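Salt-tolerant glutaminase (Micrococcus luteus, PDB 3AGD) probably catalyses the hydrolysis of L-glutamine to L-glutamate and ammonium, as a salt-tolerant member of the glutaminase family. Local coordinates at residues A18-E23 against S288-L293; L99-E104 against R175-L180; M142-G147 against E222-S227; T348-G353 against G402-V407; A374-L379 against A387-A392. One frame throughout, in Å; residues are numbered along the deposited sequence.

In the fold
Contacts 2 and 3 lie in the glutaminase-family region, contacts 4 and 5 in the STAS-family region that follows. Contact 1 joins helix 289-301 of the former to the loop after helix 4-16, near the start of the chain; contacts 2 and 3 fall within that span and interlock, their segments alternating along the sequence, with centres about 32 Å apart. Contact 5 lies between the two segments of contact 4, and the two touch where D349 and L350 meet A391; their centres are about 16 Å apart. The centres of contacts 1 and 4 are about 61 Å apart. Contacts 3, 4 and 5 also reach the second subunit, which therefore engages both regions.

Contact 1 (A18-E23 against S288-L293); sequences AVNPGE and SARGVL
With its chain bent at chi2 and chi3, R290 brings its guanidinium up to V19 and N20 of the loop 18-23, while N20 swings CG away from its own backbone N (chi1 -158°) and lays its amide over that group. The two planes are only 14° apart and stacked, although the side chains themselves cross at about a right angle. N20 OD1 lies over the centre of the guanidinium, 3.1 Å from R290 CZ; the approach is from above the face and makes no hydrogen bond. At the edge, V19 O accepts two weak bonds, from R290 NE and R290 NH2, each 3.1 Å long. Further along, P21 CG rests 4.3 Å from A289 CB, a light apolar touch in the first turn of helix 289-301. That helix is N-capped by S288, whose OG accepts from G291 N at 3.0 Å. The amide of N20 is anchored through ND2 to P36 O, and R290 NH1 has a weak bond to S279 OG. The loop after helix 4-16 is thus pinned to the start of helix 289-301 by a cation shared between a backbone carbonyl and an amide oxygen, an attraction that is probably largely electrostatic, since both edge bonds are bent.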
# COMPACT_ATOMS: atom_id res chain seq x y z
N ALA A 18 5.00 29.06 -11.99
CA ALA A 18 5.57 29.90 -13.04
C ALA A 18 4.69 29.89 -14.29
O ALA A 18 4.83 30.74 -15.17
CB ALA A 18 6.98 29.43 -13.39
N VAL A 19 3.80 28.91 -14.37
CA VAL A 19 2.88 28.78 -15.50
C VAL A 19 1.51 28.44 -14.95
O VAL A 19 1.38 27.98 -13.82
CB VAL A 19 3.33 27.68 -16.47
CG1 VAL A 19 4.66 28.07 -17.10
CG2 VAL A 19 3.46 26.36 -15.73
N ASN A 20 0.47 28.67 -15.76
CA ASN A 20 -0.89 28.39 -15.31
C ASN A 20 -1.76 27.89 -16.47
O ASN A 20 -2.71 28.56 -16.88
CB ASN A 20 -1.48 29.66 -14.69
CG ASN A 20 -2.62 29.37 -13.74
OD1 ASN A 20 -2.91 28.21 -13.44
ND2 ASN A 20 -3.26 30.42 -13.24
N PRO A 21 -1.45 26.70 -16.99
CA PRO A 21 -2.16 26.06 -18.11
C PRO A 21 -3.58 25.61 -17.81
O PRO A 21 -3.95 25.40 -16.66
CB PRO A 21 -1.25 24.88 -18.45
CG PRO A 21 -0.77 24.46 -17.10
CD PRO A 21 -0.41 25.80 -16.46
N GLY A 22 -4.37 25.45 -18.88
CA GLY A 22 -5.74 25.02 -18.74
C GLY A 22 -6.70 26.17 -18.52
O GLY A 22 -6.36 27.33 -18.74
N GLU A 23 -7.91 25.85 -18.08
CA GLU A 23 -8.92 26.86 -17.82
C GLU A 23 -9.84 26.38 -16.72
O GLU A 23 -9.98 25.19 -16.49
CB GLU A 23 -9.72 27.16 -19.09
CG GLU A 23 -10.49 25.98 -19.64
CD GLU A 23 -11.41 26.35 -20.79
OE1 GLU A 23 -12.02 25.42 -21.37
OE2 GLU A 23 -11.53 27.55 -21.12
N SER A 288 -7.52 19.35 -11.74
CA SER A 288 -6.68 20.52 -11.53
C SER A 288 -5.32 20.26 -12.17
O SER A 288 -4.63 19.31 -11.81
CB SER A 288 -6.50 20.77 -10.03
OG SER A 288 -5.53 21.78 -9.82
N ALA A 289 -4.95 21.11 -13.12
CA ALA A 289 -3.68 20.95 -13.82
C ALA A 289 -2.46 20.98 -12.90
O ALA A 289 -1.67 20.03 -12.89
CB ALA A 289 -3.54 22.03 -14.89
N ARG A 290 -2.29 22.05 -12.13
CA ARG A 290 -1.15 22.14 -11.22
C ARG A 290 -1.35 21.25 -10.00
O ARG A 290 -0.38 20.81 -9.39
CB ARG A 290 -0.96 23.57 -10.71
CG ARG A 290 -0.60 24.60 -11.74
CD ARG A 290 -1.21 25.89 -11.24
NE ARG A 290 -0.42 27.08 -11.52
CZ ARG A 290 -0.78 28.30 -11.15
NH1 ARG A 290 -1.92 28.48 -10.49
NH2 ARG A 290 -0.01 29.33 -11.44
N GLY A 291 -2.61 21.03 -9.63
CA GLY A 291 -2.91 20.19 -8.48
C GLY A 291 -2.43 18.78 -8.72
O GLY A 291 -1.85 18.14 -7.85
N VAL A 292 -2.68 18.29 -9.93
CA VAL A 292 -2.26 16.94 -10.31
C VAL A 292 -0.74 16.92 -10.45
O VAL A 292 -0.07 16.00 -9.96
CB VAL A 292 -2.93 16.52 -11.64
CG1 VAL A 292 -2.15 15.41 -12.30
CG2 VAL A 292 -4.36 16.06 -11.37
N LEU A 293 -0.19 17.93 -11.10
CA LEU A 293 1.25 18.01 -11.31
C LEU A 293 1.99 18.05 -9.97
O LEU A 293 3.07 17.48 -9.84
CB LEU A 293 1.59 19.25 -12.13
CG LEU A 293 3.06 19.43 -12.52
CD1 LEU A 293 3.57 18.18 -13.23
CD2 LEU A 293 3.20 20.65 -13.41

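Contact 2 (L99-E104 against R175-L180); sequences LSLEAE and RSYGVL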
# COMPACT_ATOMS: atom_id res chain seq x y z
N LEU A 99 -25.49 -0.31 -19.75
CA LEU A 99 -25.15 -1.71 -19.55
C LEU A 99 -24.64 -2.01 -18.13
O LEU A 99 -24.88 -3.08 -17.60
CB LEU A 99 -24.08 -2.14 -20.56
CG LEU A 99 -24.47 -2.12 -22.04
CD1 LEU A 99 -23.25 -2.42 -22.89
CD2 LEU A 99 -25.58 -3.14 -22.30
N SER A 100 -23.94 -1.05 -17.54
CA SER A 100 -23.40 -1.22 -16.19
C SER A 100 -24.47 -1.55 -15.16
O SER A 100 -24.21 -2.25 -14.18
CB SER A 100 -22.64 0.04 -15.76
OG SER A 100 -23.52 1.14 -15.60
N LEU A 101 -25.69 -1.06 -15.40
CA LEU A 101 -26.81 -1.29 -14.48
C LEU A 101 -27.62 -2.52 -14.86
O LEU A 101 -28.34 -3.08 -14.04
CB LEU A 101 -27.75 -0.09 -14.48
CG LEU A 101 -27.14 1.29 -14.20
CD1 LEU A 101 -28.22 2.34 -14.33
CD2 LEU A 101 -26.51 1.30 -12.81
N GLU A 102 -27.51 -2.94 -16.12
CA GLU A 102 -28.24 -4.10 -16.61
C GLU A 102 -27.68 -5.40 -16.08
O GLU A 102 -28.15 -6.47 -16.44
CB GLU A 102 -28.25 -4.13 -18.14
CG GLU A 102 -28.92 -2.92 -18.78
CD GLU A 102 -29.10 -3.09 -20.28
OE1 GLU A 102 -28.10 -3.35 -20.98
OE2 GLU A 102 -30.25 -2.96 -20.76
N ALA A 103 -26.67 -5.31 -15.22
CA ALA A 103 -26.07 -6.51 -14.64
C ALA A 103 -27.06 -7.10 -13.64
O ALA A 103 -28.13 -6.54 -13.40
CB ALA A 103 -24.77 -6.17 -13.94
N GLU A 104 -26.68 -8.23 -13.05
CA GLU A 104 -27.53 -8.90 -12.07
C GLU A 104 -27.70 -8.11 -10.78
O GLU A 104 -28.70 -8.26 -10.09
CB GLU A 104 -26.95 -10.28 -11.76
CG GLU A 104 -25.44 -10.27 -11.51
CD GLU A 104 -25.03 -9.42 -10.32
OE1 GLU A 104 -24.02 -8.69 -10.43
OE2 GLU A 104 -25.72 -9.47 -9.28
N ARG A 175 -33.10 5.47 -10.87
CA ARG A 175 -34.42 5.17 -10.29
C ARG A 175 -35.03 4.04 -11.12
O ARG A 175 -35.63 3.11 -10.58
CB ARG A 175 -35.35 6.39 -10.36
CG ARG A 175 -35.21 7.38 -9.22
CD ARG A 175 -36.03 8.64 -9.48
NE ARG A 175 -37.42 8.34 -9.79
CZ ARG A 175 -38.32 7.94 -8.90
NH1 ARG A 175 -37.99 7.80 -7.62
NH2 ARG A 175 -39.56 7.67 -9.29
N SER A 176 -34.87 4.16 -12.43
CA SER A 176 -35.38 3.19 -13.40
C SER A 176 -34.96 1.77 -13.05
O SER A 176 -35.71 0.82 -13.28
CB SER A 176 -34.87 3.56 -14.79
OG SER A 176 -35.31 2.64 -15.76
N TYR A 177 -33.76 1.61 -12.50
CA TYR A 177 -33.26 0.30 -12.13
C TYR A 177 -33.33 0.01 -10.63
O TYR A 177 -32.68 -0.91 -10.14
CB TYR A 177 -31.81 0.12 -12.59
CG TYR A 177 -31.65 -0.11 -14.08
CD1 TYR A 177 -31.76 0.94 -14.98
CD2 TYR A 177 -31.43 -1.39 -14.58
CE1 TYR A 177 -31.64 0.73 -16.35
CE2 TYR A 177 -31.31 -1.62 -15.95
CZ TYR A 177 -31.42 -0.55 -16.83
OH TYR A 177 -31.30 -0.76 -18.18
N GLY A 178 -34.11 0.81 -9.91
CA GLY A 178 -34.27 0.61 -8.47
C GLY A 178 -33.09 0.99 -7.59
O GLY A 178 -33.06 0.64 -6.41
N VAL A 179 -32.11 1.71 -8.13
CA VAL A 179 -30.95 2.11 -7.34
C VAL A 179 -31.31 3.31 -6.47
O VAL A 179 -30.77 3.47 -5.37
CB VAL A 179 -29.75 2.45 -8.24
CG1 VAL A 179 -28.59 2.99 -7.40
CG2 VAL A 179 -29.32 1.21 -9.00
N LEU A 180 -32.21 4.16 -6.96
CA LEU A 180 -32.67 5.33 -6.22
C LEU A 180 -34.16 5.17 -5.95
O LEU A 180 -34.90 4.67 -6.80
CB LEU A 180 -32.44 6.61 -7.02
CG LEU A 180 -31.01 7.03 -7.32
CD1 LEU A 180 -31.02 8.38 -8.02
CD2 LEU A 180 -30.22 7.11 -6.04
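L101 meets Y177 squarely over one face of its ring, the close-packed part of the contact. L101 CB stands 3.9 Å from the ring centroid and 12° off the ring normal, a CH-pi contact. From there the leucine reaches along the ring, placing L101 CD1 3.9 Å from Y177 CD1, while the backbone L101 O, itself hydrogen-bonded to H106 ND1, comes within 3.6 Å of Y177 CD2. L101 is buried, its side chain also touching M173 and L174 of helix 165-176 and F96. Y177 is the first residue to leave that helix, which ends in a Schellman motif: G178 is the C-prime residue, its N bonding to R175 O and V179 N to L174 O. Y177 CG stands beside the backbone N, anti to the carbonyl carbon (chi1 -75°), which directs the ring at L101 of the loop between helices 80-84 and 114-123. Toward the phenol end the packing gives way to the exposed E102. Its CG lies 3.3 Å from Y177 OH, and the carboxylate, turned 73° from the ring plane, makes no hydrogen bond with the phenol: E102 OE2 stays 3.5 Å from Y177 OH. The hydroxyl is instead hydrogen-bonded to E98 OE2.

Contact 3 (M142-G147 against E222-S227); sequences MSLLAG and ERMLPS
M224 and L145 make the tightest apolar pair here, sliding past each other in opposite directions so that L145 CD2 presses on M224 CB at 3.5 Å, shorter than usual van der Waals contact. Bends at chi2 (-51°) and chi3 (-75°) fold the rest of the methionine back over the last turn of helix 131-146. Its methyl end, M224 CE, settles 3.9 Å from L144 CB, and a second leucine pair, L145 CD1 with L225 CD1 at 4.3 Å, continues the apolar seam inward. There L145 and L225 both pack on helix 67-78, through F69 and through A72 and V76, and L145 also meets M207 and C210 of helix 201-212. M224 CE also approaches L144 O to 3.4 Å. No hydrogen bond crosses between the two segments. Within the loop 222-227, R223 NH1 donates to L225 O over 2.9 Å, in the guanidinium plane; it also bonds to G214 O, and M224 and L225 have backbone bonds with G215. E222 OE1 forms a salt bridge to R368 of the second subunit. Adhesion between helix and loop therefore rests on dispersion and burial of apolar surface, while polar bonds shape the loop and tie it to the neighbouring subunit.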
# COMPACT_ATOMS: atom_id res chain seq x y z
N MET A 142 -17.91 15.35 6.55
CA MET A 142 -16.77 16.13 6.08
C MET A 142 -16.28 17.06 7.19
O MET A 142 -15.08 17.29 7.33
CB MET A 142 -17.14 16.93 4.83
CG MET A 142 -17.42 16.05 3.62
SD MET A 142 -17.62 16.95 2.06
CE MET A 142 -19.40 17.17 2.04
N SER A 143 -17.22 17.59 7.97
CA SER A 143 -16.89 18.50 9.07
C SER A 143 -16.14 17.78 10.18
O SER A 143 -15.17 18.30 10.73
CB SER A 143 -18.16 19.13 9.64
OG SER A 143 -18.73 20.03 8.70
N LEU A 144 -16.60 16.57 10.51
CA LEU A 144 -15.96 15.79 11.56
C LEU A 144 -14.51 15.45 11.22
O LEU A 144 -13.64 15.49 12.09
CB LEU A 144 -16.76 14.51 11.81
CG LEU A 144 -18.12 14.69 12.51
CD1 LEU A 144 -18.88 13.37 12.52
CD2 LEU A 144 -17.90 15.20 13.93
N LEU A 145 -14.25 15.12 9.96
CA LEU A 145 -12.89 14.78 9.55
C LEU A 145 -12.03 16.03 9.38
O LEU A 145 -10.83 16.00 9.62
CB LEU A 145 -12.91 13.98 8.25
CG LEU A 145 -13.82 12.75 8.26
CD1 LEU A 145 -13.59 11.93 7.00
CD2 LEU A 145 -13.56 11.91 9.50
N ALA A 146 -12.65 17.14 8.98
CA ALA A 146 -11.91 18.39 8.81
C ALA A 146 -11.59 18.99 10.18
O ALA A 146 -10.64 19.76 10.31
CB ALA A 146 -12.73 19.38 7.98
N GLY A 147 -12.39 18.64 11.18
CA GLY A 147 -12.16 19.15 12.52
C GLY A 147 -12.87 20.47 12.79
O GLY A 147 -12.61 21.12 13.79
N GLU A 222 -8.38 10.58 18.02
CA GLU A 222 -9.69 9.96 18.14
C GLU A 222 -10.04 9.20 16.86
O GLU A 222 -9.74 9.67 15.77
CB GLU A 222 -10.76 11.03 18.41
CG GLU A 222 -12.16 10.48 18.58
CD GLU A 222 -13.23 11.56 18.52
OE1 GLU A 222 -13.12 12.55 19.27
OE2 GLU A 222 -14.19 11.42 17.73
N ARG A 223 -10.68 8.04 17.00
CA ARG A 223 -11.07 7.29 15.81
C ARG A 223 -12.35 7.87 15.25
O ARG A 223 -13.38 7.91 15.92
CB ARG A 223 -11.26 5.80 16.13
CG ARG A 223 -11.78 4.98 14.94
CD ARG A 223 -11.67 3.48 15.18
NE ARG A 223 -10.28 3.05 15.28
CZ ARG A 223 -9.43 3.01 14.25
NH1 ARG A 223 -9.83 3.37 13.03
NH2 ARG A 223 -8.18 2.61 14.45
N MET A 224 -12.29 8.33 14.00
CA MET A 224 -13.43 8.92 13.33
C MET A 224 -14.17 7.90 12.48
O MET A 224 -15.38 8.02 12.26
CB MET A 224 -12.98 10.07 12.42
CG MET A 224 -12.11 11.09 13.11
SD MET A 224 -12.84 11.68 14.65
CE MET A 224 -14.11 12.78 14.02
N LEU A 225 -13.45 6.89 12.00
CA LEU A 225 -14.04 5.85 11.15
C LEU A 225 -13.44 4.48 11.41
O LEU A 225 -12.27 4.36 11.78
CB LEU A 225 -13.81 6.18 9.67
CG LEU A 225 -14.38 7.44 9.02
CD1 LEU A 225 -13.72 7.64 7.66
CD2 LEU A 225 -15.89 7.33 8.88
N PRO A 226 -14.24 3.42 11.23
CA PRO A 226 -13.70 2.07 11.45
C PRO A 226 -12.59 1.92 10.41
O PRO A 226 -12.74 2.41 9.28
CB PRO A 226 -14.90 1.17 11.13
CG PRO A 226 -16.08 2.04 11.54
CD PRO A 226 -15.69 3.38 10.98
N SER A 227 -11.49 1.28 10.77
CA SER A 227 -10.39 1.12 9.82
C SER A 227 -10.86 0.42 8.55
O SER A 227 -10.45 0.78 7.45
CB SER A 227 -9.25 0.32 10.45
OG SER A 227 -9.68 -0.99 10.74

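Contact 4 (T348-G353 against G402-V407); sequences TDLRTG and GPIRTV
I404 reaches across to the end of helix 337-349 and can be followed outward from its branch point. I404 CB lies 4.1 Å from T352 CG2, the two side chains crossing at about a right angle. The I404 CG2 branch, anti to the backbone N, lies 4.0 Å from V407 CG2 of its own segment. CG1 leaves on the side of the backbone N, anti to the carbonyl carbon (chi1 -66°), and chi2 (176°) keeps the chain extended, which carries the tip across L350. The end methyl, I404 CD1, meets three atoms of L350: O at 3.7 Å, CB at 4.0 Å and CD2 at 4.1 Å. T352 CG2 is close as well, 4.2 Å from I404 CD1. Deeper in, L350 CD1 touches V407 CG2 at 3.9 Å, so the leucine touches both I404 and V407 of strand 406-417.

L350 is buried and also touches A391 of helix 389-395, while I404 also packs on V327 of strand 326-332. The contact thus lays the turn that follows helix 337-349 against the start of strand 406-417, which pairs with 326-332 and 438-442 in the mixed sheet of the STAS-family region. T352 turns its methyl to the isoleucine and its hydroxyl elsewhere: T352 OG1 is hydrogen-bonded to D435 OD2. Close by, D349 forms a salt bridge with R49 of the second subunit. No hydrogen bond links the two segments, which implies that van der Waals packing, mostly of apolar groups, joins them, with the polar groups of T352 and D349 committed to partners beyond the contact.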
# COMPACT_ATOMS: atom_id res chain seq x y z
N THR A 348 10.43 -17.05 19.70
CA THR A 348 10.87 -18.37 19.25
C THR A 348 12.40 -18.48 19.25
O THR A 348 12.95 -19.52 19.64
CB THR A 348 10.35 -18.68 17.83
OG1 THR A 348 8.93 -18.87 17.88
CG2 THR A 348 10.99 -19.95 17.29
N ASP A 349 13.06 -17.41 18.82
CA ASP A 349 14.51 -17.38 18.76
C ASP A 349 15.20 -17.54 20.12
O ASP A 349 16.42 -17.76 20.18
CB ASP A 349 14.98 -16.08 18.09
CG ASP A 349 14.85 -16.12 16.56
OD1 ASP A 349 15.21 -15.11 15.92
OD2 ASP A 349 14.40 -17.14 16.01
N LEU A 350 14.45 -17.42 21.20
CA LEU A 350 15.04 -17.56 22.53
C LEU A 350 15.45 -19.01 22.82
O LEU A 350 16.22 -19.27 23.74
CB LEU A 350 14.08 -17.08 23.62
CG LEU A 350 13.78 -15.58 23.68
CD1 LEU A 350 12.79 -15.31 24.81
CD2 LEU A 350 15.07 -14.79 23.89
N ARG A 351 14.94 -19.95 22.02
CA ARG A 351 15.26 -21.36 22.17
C ARG A 351 14.90 -21.98 23.52
O ARG A 351 15.64 -22.82 24.03
CB ARG A 351 16.76 -21.59 21.94
CG ARG A 351 17.27 -21.14 20.59
CD ARG A 351 16.47 -21.79 19.49
NE ARG A 351 16.94 -21.38 18.17
CZ ARG A 351 16.21 -21.45 17.07
NH1 ARG A 351 16.71 -21.05 15.91
NH2 ARG A 351 14.96 -21.90 17.13
N THR A 352 13.77 -21.58 24.10
CA THR A 352 13.38 -22.13 25.40
C THR A 352 12.73 -23.50 25.26
O THR A 352 12.43 -24.14 26.26
CB THR A 352 12.41 -21.18 26.13
OG1 THR A 352 11.18 -21.09 25.39
CG2 THR A 352 13.01 -19.80 26.28
N GLY A 353 12.52 -23.94 24.02
CA GLY A 353 11.88 -25.22 23.79
C GLY A 353 12.78 -26.43 23.99
O GLY A 353 13.99 -26.36 23.73
N GLY A 402 23.08 -21.94 31.29
CA GLY A 402 21.88 -21.52 31.98
C GLY A 402 20.60 -21.37 31.18
O GLY A 402 20.60 -20.76 30.11
N PRO A 403 19.49 -21.92 31.69
CA PRO A 403 18.21 -21.82 31.00
C PRO A 403 17.55 -20.47 31.28
O PRO A 403 17.80 -19.85 32.32
CB PRO A 403 17.41 -22.97 31.59
CG PRO A 403 17.88 -22.98 33.02
CD PRO A 403 19.39 -22.82 32.85
N ILE A 404 16.73 -20.00 30.34
CA ILE A 404 16.02 -18.75 30.52
C ILE A 404 14.84 -19.09 31.44
O ILE A 404 14.08 -20.02 31.15
CB ILE A 404 15.51 -18.20 29.17
CG1 ILE A 404 16.71 -17.82 28.29
CG2 ILE A 404 14.60 -16.99 29.39
CD1 ILE A 404 16.35 -17.35 26.89
N ARG A 405 14.71 -18.37 32.55
CA ARG A 405 13.63 -18.64 33.50
C ARG A 405 12.54 -17.57 33.49
O ARG A 405 11.37 -17.85 33.74
CB ARG A 405 14.19 -18.81 34.92
CG ARG A 405 15.03 -20.07 35.07
CD ARG A 405 15.53 -20.30 36.50
NE ARG A 405 15.96 -21.69 36.63
CZ ARG A 405 17.23 -22.10 36.66
NH1 ARG A 405 18.22 -21.23 36.58
NH2 ARG A 405 17.49 -23.40 36.71
N THR A 406 12.93 -16.33 33.19
CA THR A 406 11.96 -15.25 33.15
C THR A 406 12.15 -14.32 31.96
O THR A 406 13.27 -13.97 31.59
CB THR A 406 12.02 -14.41 34.45
OG1 THR A 406 11.68 -15.23 35.57
CG2 THR A 406 11.04 -13.25 34.38
N VAL A 407 11.03 -13.95 31.36
CA VAL A 407 11.03 -13.03 30.23
C VAL A 407 10.13 -11.87 30.62
O VAL A 407 8.95 -12.06 30.90
CB VAL A 407 10.49 -13.69 28.94
CG1 VAL A 407 10.25 -12.63 27.86
CG2 VAL A 407 11.49 -14.72 28.41

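Contact 5 (A374-L379 against A387-A392); sequences ADRAAL and AVHEAA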
# COMPACT_ATOMS: atom_id res chain seq x y z
N ALA A 374 24.55 -16.12 9.39
CA ALA A 374 25.68 -16.16 10.31
C ALA A 374 25.89 -14.77 10.90
O ALA A 374 25.98 -14.61 12.12
CB ALA A 374 26.94 -16.63 9.58
N ASP A 375 25.99 -13.77 10.03
CA ASP A 375 26.17 -12.39 10.47
C ASP A 375 24.78 -11.83 10.72
O ASP A 375 24.30 -10.95 10.00
CB ASP A 375 26.88 -11.56 9.41
CG ASP A 375 27.47 -10.28 9.97
OD1 ASP A 375 26.78 -9.59 10.75
OD2 ASP A 375 28.64 -9.96 9.64
N ARG A 376 24.14 -12.38 11.75
CA ARG A 376 22.79 -12.01 12.15
C ARG A 376 22.52 -10.50 12.16
O ARG A 376 21.53 -10.05 11.58
CB ARG A 376 22.50 -12.61 13.52
CG ARG A 376 21.10 -12.42 14.03
CD ARG A 376 20.83 -13.24 15.29
NE ARG A 376 21.86 -13.06 16.32
CZ ARG A 376 22.97 -13.79 16.41
NH1 ARG A 376 23.20 -14.75 15.53
NH2 ARG A 376 23.84 -13.55 17.38
N ALA A 377 23.39 -9.74 12.80
CA ALA A 377 23.22 -8.29 12.88
C ALA A 377 23.22 -7.60 11.52
O ALA A 377 22.45 -6.66 11.28
CB ALA A 377 24.30 -7.68 13.77
N ALA A 378 24.09 -8.05 10.62
CA ALA A 378 24.18 -7.46 9.28
C ALA A 378 22.91 -7.75 8.47
O ALA A 378 22.33 -6.85 7.87
CB ALA A 378 25.40 -8.00 8.55
N LEU A 379 22.50 -9.01 8.47
CA LEU A 379 21.31 -9.44 7.76
C LEU A 379 20.10 -8.64 8.22
O LEU A 379 19.23 -8.29 7.41
CB LEU A 379 21.07 -10.94 7.99
CG LEU A 379 19.83 -11.62 7.39
CD1 LEU A 379 18.60 -11.30 8.21
CD2 LEU A 379 19.65 -11.20 5.93
N ALA A 387 15.61 -5.14 16.28
CA ALA A 387 16.39 -5.85 17.30
C ALA A 387 15.94 -7.30 17.51
O ALA A 387 16.31 -7.94 18.50
CB ALA A 387 16.32 -5.10 18.63
N VAL A 388 15.16 -7.83 16.57
CA VAL A 388 14.69 -9.21 16.66
C VAL A 388 15.86 -10.16 16.84
O VAL A 388 15.79 -11.14 17.59
CB VAL A 388 13.93 -9.63 15.37
CG1 VAL A 388 13.59 -11.12 15.43
CG2 VAL A 388 12.66 -8.81 15.22
N HIS A 389 16.95 -9.86 16.14
CA HIS A 389 18.15 -10.69 16.18
C HIS A 389 18.79 -10.78 17.55
O HIS A 389 19.54 -11.72 17.82
CB HIS A 389 19.18 -10.18 15.16
CG HIS A 389 19.77 -8.85 15.52
ND1 HIS A 389 19.08 -7.67 15.38
CD2 HIS A 389 20.99 -8.53 16.01
CE1 HIS A 389 19.85 -6.67 15.77
NE2 HIS A 389 21.02 -7.16 16.15
N GLU A 390 18.51 -9.81 18.42
CA GLU A 390 19.10 -9.83 19.75
C GLU A 390 18.59 -11.02 20.57
O GLU A 390 19.22 -11.41 21.56
CB GLU A 390 18.82 -8.51 20.48
CG GLU A 390 19.24 -7.27 19.69
CD GLU A 390 19.22 -5.99 20.53
OE1 GLU A 390 18.39 -5.89 21.45
OE2 GLU A 390 20.04 -5.09 20.25
N ALA A 391 17.47 -11.60 20.16
CA ALA A 391 16.91 -12.76 20.87
C ALA A 391 17.83 -13.96 20.67
O ALA A 391 18.14 -14.68 21.61
CB ALA A 391 15.51 -13.08 20.35
N ALA A 392 18.26 -14.16 19.43
CA ALA A 392 19.15 -15.27 19.11
C ALA A 392 20.45 -15.08 19.88
O ALA A 392 21.03 -16.04 20.39
CB ALA A 392 19.42 -15.31 17.61
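The guanidinium of R376 has A392 CB over one face, and H389 O at its edge, close to its plane. R376 NE donates to H389 O over 3.1 Å, but the bond is weak and strongly bent. The imidazole of H389 is turned 39° from the guanidinium plane; E390 CG of its own helix lies over one face, offset toward the rim, and A377 CA approaches off-centre, 4.2 Å from the ring centroid and 29° off its normal, as a CH-pi contact. A377 CB adds a looser touch, 4.1 Å from H389 NE2.

These groups join the first turns of two consecutive short helices, 376-383 and 389-395, in the STAS-family region. D375 is the N-cap of the former, its OD1 accepting from A378 N at 3.1 Å from above the carboxylate plane, and it also centres an inverse gamma turn. Helix 389-395 also packs on helix 337-349, where A391 meets A346 and D349, and E390 forms a salt bridge to R413 of the second subunit.

Between the helices the arginine stem does most of the packing. R376 CG stands anti to the backbone N (chi1 -175°), directed at the histidine, and approaches H389 CB very closely, at a separation whose exact length is doubtful; beyond it, R376 CD lies 3.4 Å from A392 CB before the chain bends at chi3 to turn NE to the carbonyl.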